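Recombination protein RecR (Deinococcus radiodurans, PDB 1VDD) is thought to take part in RecBC-independent recombinational repair of DNA, binding DNA and perhaps acting together with RecF and RecO. Local coordinates at residues Cys72-Pro75 / Ser76-Gln79; Val110-Met114 / Asn115-Pro119; Lys125-Leu128 / Pro129-Gly132; Ala151-Leu154 / Gln155-Glu159. All blocks are in the same frame, centred on the assembly; numbering follows the deposited sequence.

Interaction 1 (Cys72-Pro75 / Ser76-Gln79); sequences CADP and SRDQ. With ZN (zinc ion), chain E.
D74 and S76 form a short polar turn contact on the surface, where the chain leaves helix 70-73 of the zinc finger and heads for strand 81-85 of the Toprim domain. D74 is the first residue to abandon helical backbone angles. One carboxylate oxygen does the work: D74 OD1 takes the hydroxyl hydrogen bond of S76 OG at 2.7 Å, met on its syn side and 20° out of the carboxylate plane. The same oxygen accepts S76 N at 2.9 Å, nearly in line with its C-O bond. This second bond, from carboxylate to the amide two residues on, closes an Asx turn with P75 at its corner. D74 CG stands anti to the backbone N (chi1 -162°), which carries the carboxylate forward over the turn to S76. Replacing D74 with alanine would probably leave both S76 donors without this acceptor and the turn freer to open. Beside the carboxylate lies the aliphatic start of R77, R77 CG being 4.1 Å from D74 CG, while its guanidinium runs on to a salt bridge with E95. At the helix end C72 binds the zinc ion through SG at 2.2 Å, with C57, C60 and C69 completing the four-cysteine site.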
# COMPACT_ATOMS: atom_id res chain seq x y z
N CYS A 72 26.69 -12.72 -26.72
CA CYS A 72 27.98 -13.31 -27.05
C CYS A 72 28.15 -13.32 -28.58
O CYS A 72 29.19 -12.92 -29.10
CB CYS A 72 28.09 -14.73 -26.47
SG CYS A 72 28.30 -14.85 -24.63
N ALA A 73 27.11 -13.76 -29.29
CA ALA A 73 27.16 -13.83 -30.75
C ALA A 73 27.38 -12.47 -31.39
O ALA A 73 28.38 -12.25 -32.08
CB ALA A 73 25.87 -14.44 -31.28
N ASP A 74 26.43 -11.56 -31.18
CA ASP A 74 26.48 -10.21 -31.72
C ASP A 74 27.92 -9.68 -31.79
O ASP A 74 28.63 -9.61 -30.78
CB ASP A 74 25.64 -9.28 -30.86
CG ASP A 74 25.29 -8.00 -31.56
OD1 ASP A 74 26.18 -7.42 -32.23
OD2 ASP A 74 24.13 -7.56 -31.43
N PRO A 75 28.38 -9.32 -33.00
CA PRO A 75 29.72 -8.80 -33.30
C PRO A 75 29.90 -7.30 -33.11
O PRO A 75 31.03 -6.81 -33.02
CB PRO A 75 29.92 -9.22 -34.75
CG PRO A 75 28.54 -8.97 -35.31
CD PRO A 75 27.63 -9.57 -34.25
N SER A 76 28.79 -6.56 -33.08
CA SER A 76 28.85 -5.11 -32.91
C SER A 76 28.97 -4.73 -31.43
O SER A 76 29.13 -3.56 -31.09
CB SER A 76 27.61 -4.44 -33.51
OG SER A 76 26.43 -4.78 -32.80
N ARG A 77 28.89 -5.73 -30.55
CA ARG A 77 28.98 -5.49 -29.12
C ARG A 77 30.41 -5.34 -28.63
O ARG A 77 31.29 -6.14 -28.97
CB ARG A 77 28.29 -6.61 -28.32
CG ARG A 77 26.80 -6.36 -28.10
CD ARG A 77 26.20 -7.35 -27.11
NE ARG A 77 24.89 -6.89 -26.64
CZ ARG A 77 24.70 -5.89 -25.79
NH1 ARG A 77 25.73 -5.23 -25.28
NH2 ARG A 77 23.47 -5.54 -25.43
N ASP A 78 30.64 -4.31 -27.83
CA ASP A 78 31.95 -4.04 -27.29
C ASP A 78 32.49 -5.29 -26.59
O ASP A 78 32.09 -5.61 -25.47
CB ASP A 78 31.87 -2.88 -26.32
CG ASP A 78 33.15 -2.66 -25.58
OD1 ASP A 78 34.20 -3.00 -26.15
OD2 ASP A 78 33.10 -2.15 -24.44
N GLN A 79 33.41 -5.97 -27.26
CA GLN A 79 34.01 -7.21 -26.76
C GLN A 79 35.01 -7.02 -25.63
O GLN A 79 35.60 -7.99 -25.13
CB GLN A 79 34.71 -7.92 -27.92
CG GLN A 79 34.37 -9.38 -28.07
CD GLN A 79 32.90 -9.59 -28.27
OE1 GLN A 79 32.21 -8.72 -28.77
NE2 GLN A 79 32.41 -10.77 -27.90
ZN ZN E . 26.49 -15.44 -23.61

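Interaction 2 (Val110-Met114 / Asn115-Pro119); sequences VLSPM and NGVGP
S112 and V117 face each other across a tight surface hairpin, paired as a single antiparallel hydrogen-bonded bridge. The S112 hydroxyl lies over the branch point of V117: S112 OG is 3.1 Å from V117 CB and 3.4 Å from V117 CG2. It gets there because OG is tucked between the backbone N and carbonyl carbon of its own residue (chi1 52°). The V117 side chain offers this oxygen only hydrocarbon, tightly packed. Past the bridge, L111 reaches one methyl across to the proline, with L111 CD2 3.9 Å from P119 CD, both also packing on Y153 of helix 145-158. At the other end P113 to G116 make a beta turn, closed by G116 N to P113 O at 3.3 Å, the N-H arriving from above the carbonyl plane. G116, with its positive phi (52°), turns the chain back toward V117. Weak bonds join S112 N to V117 O at 3.4 Å and N115 N to S112 O at 3.2 Å. Within the Toprim domain, this loop lies between strands 103-106 and 136-139. With most of its backbone bonds long and weak, the hairpin probably owes much of its shape to the turn and to the apolar packing of L111 and P119.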
# COMPACT_ATOMS: atom_id res chain seq x y z
N VAL A 110 23.78 -14.66 -5.50
CA VAL A 110 24.64 -13.78 -4.72
C VAL A 110 25.29 -14.61 -3.64
O VAL A 110 24.70 -15.56 -3.15
CB VAL A 110 23.83 -12.70 -4.01
CG1 VAL A 110 24.70 -11.49 -3.76
CG2 VAL A 110 22.59 -12.36 -4.82
N LEU A 111 26.49 -14.23 -3.26
CA LEU A 111 27.18 -14.95 -2.20
C LEU A 111 26.40 -14.76 -0.90
O LEU A 111 25.55 -13.88 -0.78
CB LEU A 111 28.61 -14.42 -2.04
CG LEU A 111 29.47 -14.64 -3.28
CD1 LEU A 111 30.89 -14.16 -3.03
CD2 LEU A 111 29.48 -16.12 -3.64
N SER A 112 26.68 -15.62 0.07
CA SER A 112 26.02 -15.56 1.37
C SER A 112 26.70 -16.58 2.27
O SER A 112 26.33 -17.75 2.30
CB SER A 112 24.53 -15.88 1.23
OG SER A 112 24.33 -17.09 0.53
N PRO A 113 27.71 -16.12 3.01
CA PRO A 113 28.48 -16.97 3.94
C PRO A 113 27.58 -17.75 4.89
O PRO A 113 27.88 -18.89 5.24
CB PRO A 113 29.37 -15.96 4.66
CG PRO A 113 28.54 -14.69 4.64
CD PRO A 113 28.03 -14.70 3.22
N MET A 114 26.49 -17.12 5.30
CA MET A 114 25.54 -17.72 6.23
C MET A 114 25.07 -19.12 5.81
O MET A 114 25.09 -20.05 6.61
CB MET A 114 24.31 -16.83 6.38
CG MET A 114 24.59 -15.37 6.63
SD MET A 114 23.06 -14.53 7.13
CE MET A 114 22.08 -14.63 5.60
N ASN A 115 24.64 -19.25 4.56
CA ASN A 115 24.12 -20.52 4.06
C ASN A 115 25.10 -21.35 3.25
O ASN A 115 24.71 -22.03 2.30
CB ASN A 115 22.87 -20.26 3.22
CG ASN A 115 22.00 -19.17 3.81
OD1 ASN A 115 21.66 -19.21 4.99
ND2 ASN A 115 21.64 -18.20 2.99
N GLY A 116 26.37 -21.30 3.64
CA GLY A 116 27.40 -22.07 2.94
C GLY A 116 27.41 -21.87 1.44
O GLY A 116 28.09 -22.60 0.71
N VAL A 117 26.65 -20.88 0.96
CA VAL A 117 26.58 -20.58 -0.46
C VAL A 117 27.85 -19.83 -0.83
O VAL A 117 28.02 -18.67 -0.47
CB VAL A 117 25.36 -19.71 -0.79
CG1 VAL A 117 25.30 -19.43 -2.27
CG2 VAL A 117 24.10 -20.41 -0.32
N GLY A 118 28.75 -20.51 -1.54
CA GLY A 118 30.00 -19.88 -1.91
C GLY A 118 30.20 -19.79 -3.41
O GLY A 118 29.38 -20.29 -4.18
N PRO A 119 31.30 -19.16 -3.85
CA PRO A 119 31.64 -18.99 -5.27
C PRO A 119 31.75 -20.30 -6.03
O PRO A 119 32.51 -20.41 -6.99
CB PRO A 119 32.96 -18.23 -5.22
CG PRO A 119 33.57 -18.71 -3.94
CD PRO A 119 32.39 -18.66 -3.00

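Interaction 3 (Lys125-Leu128 / Pro129-Gly132); sequences KPLL and PRVG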
# COMPACT_ATOMS: atom_id res chain seq x y z
N LYS A 125 33.54 -19.18 -11.56
CA LYS A 125 34.67 -19.79 -12.26
C LYS A 125 34.73 -19.42 -13.75
O LYS A 125 35.70 -18.83 -14.21
CB LYS A 125 34.65 -21.31 -12.12
CG LYS A 125 35.88 -22.00 -12.74
CD LYS A 125 35.58 -23.38 -13.34
CE LYS A 125 34.79 -23.29 -14.66
NZ LYS A 125 35.52 -22.61 -15.78
N PRO A 126 33.69 -19.77 -14.53
CA PRO A 126 33.69 -19.46 -15.96
C PRO A 126 33.90 -18.00 -16.35
O PRO A 126 33.95 -17.67 -17.53
CB PRO A 126 32.33 -19.99 -16.43
CG PRO A 126 31.48 -19.88 -15.20
CD PRO A 126 32.40 -20.36 -14.13
N LEU A 127 34.04 -17.13 -15.35
CA LEU A 127 34.26 -15.72 -15.61
C LEU A 127 35.76 -15.43 -15.75
O LEU A 127 36.18 -14.75 -16.69
CB LEU A 127 33.68 -14.87 -14.47
CG LEU A 127 33.61 -13.34 -14.65
CD1 LEU A 127 34.96 -12.72 -14.41
CD2 LEU A 127 33.13 -13.00 -16.05
N LEU A 128 36.54 -15.95 -14.81
CA LEU A 128 37.99 -15.77 -14.79
C LEU A 128 38.63 -15.87 -16.18
O LEU A 128 39.24 -14.92 -16.67
CB LEU A 128 38.66 -16.78 -13.86
CG LEU A 128 38.23 -16.80 -12.40
CD1 LEU A 128 39.18 -17.71 -11.65
CD2 LEU A 128 38.27 -15.40 -11.79
N PRO A 129 38.48 -17.03 -16.85
CA PRO A 129 39.08 -17.16 -18.17
C PRO A 129 38.62 -16.11 -19.18
O PRO A 129 39.34 -15.81 -20.13
CB PRO A 129 38.69 -18.58 -18.58
CG PRO A 129 37.39 -18.79 -17.88
CD PRO A 129 37.66 -18.21 -16.52
N ARG A 130 37.44 -15.53 -18.98
CA ARG A 130 36.96 -14.51 -19.91
C ARG A 130 37.63 -13.16 -19.69
O ARG A 130 37.61 -12.30 -20.58
CB ARG A 130 35.44 -14.31 -19.77
CG ARG A 130 34.61 -15.47 -20.26
CD ARG A 130 33.15 -15.15 -20.11
NE ARG A 130 32.74 -14.02 -20.94
CZ ARG A 130 31.60 -13.36 -20.77
NH1 ARG A 130 30.77 -13.73 -19.79
NH2 ARG A 130 31.27 -12.35 -21.57
N VAL A 131 38.21 -12.97 -18.51
CA VAL A 131 38.85 -11.71 -18.18
C VAL A 131 40.33 -11.64 -18.55
O VAL A 131 41.13 -12.48 -18.13
CB VAL A 131 38.70 -11.39 -16.67
CG1 VAL A 131 39.36 -10.05 -16.34
CG2 VAL A 131 37.22 -11.35 -16.29
N GLY A 132 40.67 -10.63 -19.33
CA GLY A 132 42.04 -10.43 -19.75
C GLY A 132 42.42 -8.97 -19.57
O GLY A 132 41.68 -8.21 -18.94
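L127, L128, R130 and V131 are joined first by backbone bonds that wind a short 3-10 turn. R130 N reaches L127 O at 2.7 Å and V131 N reaches L128 O at 2.9 Å, each from above the carbonyl plane, as in a tight three-residue winding. V131 N also makes a weak bond to L127 O at 3.3 Å. P129 has no N-H to give P126 O, which instead meets ring carbon P129 CG at 3.6 Å. Apolar contact comes next: L127 and V131 cross obliquely, L127 CD1 pressing tightly on V131 CG2 at 3.2 Å. A first torsion of -171° swings the L127 branch away from its own N and forward to the valine. Both residues pack on L158 of helix 145-158, and L127 rests also on I82. The third kind involves R130, whose carbons lean on backbone oxygens, R130 CG sitting 3.6 Å from P126 O. Its guanidinium leaves the turn for the carbonyl of Y104, with a weak bond to H105. This side chain touches C60 of the zinc site and ends about 6 Å from the metal. The apolar residues therefore dock the turn on the Toprim core, and the arginine carries a polar tie from it to strand 103-106 beside the zinc finger.

Interaction 4 (Ala151-Leu154 / Gln155-Glu159); sequences ALYL and QRLLE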
# COMPACT_ATOMS: atom_id res chain seq x y z
N ALA A 151 30.48 -8.65 -4.87
CA ALA A 151 31.31 -7.75 -5.64
C ALA A 151 32.73 -7.65 -5.11
O ALA A 151 33.70 -7.78 -5.87
CB ALA A 151 30.68 -6.37 -5.68
N LEU A 152 32.87 -7.40 -3.82
CA LEU A 152 34.20 -7.29 -3.24
C LEU A 152 34.93 -8.62 -3.41
O LEU A 152 36.14 -8.65 -3.60
CB LEU A 152 34.13 -6.88 -1.77
CG LEU A 152 33.56 -5.48 -1.50
CD1 LEU A 152 33.89 -5.07 -0.06
CD2 LEU A 152 34.16 -4.45 -2.47
N TYR A 153 34.19 -9.72 -3.36
CA TYR A 153 34.84 -11.01 -3.54
C TYR A 153 35.33 -11.08 -4.98
O TYR A 153 36.46 -11.49 -5.24
CB TYR A 153 33.86 -12.17 -3.32
CG TYR A 153 34.48 -13.50 -3.66
CD1 TYR A 153 35.37 -14.13 -2.79
CD2 TYR A 153 34.23 -14.11 -4.89
CE1 TYR A 153 35.99 -15.32 -3.13
CE2 TYR A 153 34.84 -15.30 -5.24
CZ TYR A 153 35.72 -15.90 -4.36
OH TYR A 153 36.33 -17.08 -4.71
N LEU A 154 34.47 -10.66 -5.91
CA LEU A 154 34.80 -10.68 -7.33
C LEU A 154 35.99 -9.78 -7.62
O LEU A 154 36.89 -10.14 -8.39
CB LEU A 154 33.59 -10.27 -8.16
CG LEU A 154 32.43 -11.27 -8.14
CD1 LEU A 154 31.24 -10.71 -8.91
CD2 LEU A 154 32.89 -12.59 -8.76
N GLN A 155 36.00 -8.60 -6.99
CA GLN A 155 37.11 -7.66 -7.15
C GLN A 155 38.42 -8.37 -6.78
O GLN A 155 39.37 -8.38 -7.58
CB GLN A 155 36.90 -6.45 -6.24
CG GLN A 155 38.03 -5.43 -6.28
CD GLN A 155 37.83 -4.28 -5.29
OE1 GLN A 155 38.75 -3.49 -5.06
NE2 GLN A 155 36.64 -4.19 -4.71
N ARG A 156 38.46 -8.95 -5.58
CA ARG A 156 39.64 -9.66 -5.09
C ARG A 156 40.08 -10.67 -6.14
O ARG A 156 41.23 -10.66 -6.59
CB ARG A 156 39.32 -10.41 -3.79
CG ARG A 156 39.01 -9.53 -2.58
CD ARG A 156 40.28 -8.95 -1.95
NE ARG A 156 39.99 -7.94 -0.93
CZ ARG A 156 39.37 -8.18 0.23
NH1 ARG A 156 38.95 -9.40 0.53
NH2 ARG A 156 39.16 -7.18 1.09
N LEU A 157 39.16 -11.55 -6.52
CA LEU A 157 39.44 -12.60 -7.48
C LEU A 157 39.97 -12.12 -8.82
O LEU A 157 40.99 -12.60 -9.29
CB LEU A 157 38.19 -13.46 -7.73
CG LEU A 157 38.28 -14.90 -7.22
CD1 LEU A 157 37.03 -15.68 -7.61
CD2 LEU A 157 39.51 -15.56 -7.81
N LEU A 158 39.28 -11.18 -9.43
CA LEU A 158 39.69 -10.68 -10.73
C LEU A 158 40.97 -9.85 -10.73
O LEU A 158 41.66 -9.77 -11.75
CB LEU A 158 38.55 -9.88 -11.35
CG LEU A 158 37.24 -10.66 -11.53
CD1 LEU A 158 36.24 -9.76 -12.20
CD2 LEU A 158 37.45 -11.90 -12.37
N GLU A 159 41.29 -9.26 -9.59
CA GLU A 159 42.49 -8.44 -9.43
C GLU A 159 43.75 -8.95 -10.14
O GLU A 159 44.31 -8.26 -10.98
CB GLU A 159 42.80 -8.24 -7.94
CG GLU A 159 44.07 -7.45 -7.66
CD GLU A 159 44.01 -6.05 -8.22
OE1 GLU A 159 43.91 -5.91 -9.46
OE2 GLU A 159 44.06 -5.08 -7.43
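Q155 lies alongside L152 on helix 145-158, the two side chains pointing the same way, with Q155 NE2 3.4 Å from L152 CD2. Its N-H bonds to A151 O at 2.7 Å, almost in line with the carbonyl, and its side chain packs on V196 of a second subunit. R156 follows with N to L152 O at 3.1 Å; its CG passes beside that same oxygen before the chain bends at chi2 (-78°). L157 repeats the helical bond to Y153 O at 3.0 Å and brings CD1 obliquely and tightly against the tyrosine ring, 3.2 Å from Y153 CE2 and 3.3 Å from Y153 OH. A chi1 of 174° leans the ring toward the leucine. With an alanine in place of Y153, L157 and P119 would probably lose the ring that packs between them, opening a gap beside the helix. L158 N continues the series to L154 O at 2.8 Å, and E159 N adds one more bond, to Q155 O, as the helix ends. E159 OE2 makes a weak hydrogen bond with S197 OG of that second subunit. The helix is the crossover of a beta-alpha-beta unit between parallel strands 136-139 and 164-167, with A151 resting on R167 and L158 on I165.

Overall arrangement
Interactions 2, 3 and 4 belong to the Toprim domain, and helix 145-158 ties them together: its Y153 side meets interaction 2 and its L158 side interaction 3, with L127 CD1 3.3 Å from L158 CD2. Interactions 3 and 4 are partly buried and join through apolar side chains; interactions 1 and 2 lie at the surface, one fixed by a carboxylate and the other by a mostly weak-bonded hairpin. Interaction 1 stands apart at the zinc finger, its centre about 17 Å from that of interaction 3, whose arginine nonetheless reaches the cysteine site. Backbone bonding runs from 3-10 in interaction 3 to regular helix in interaction 4.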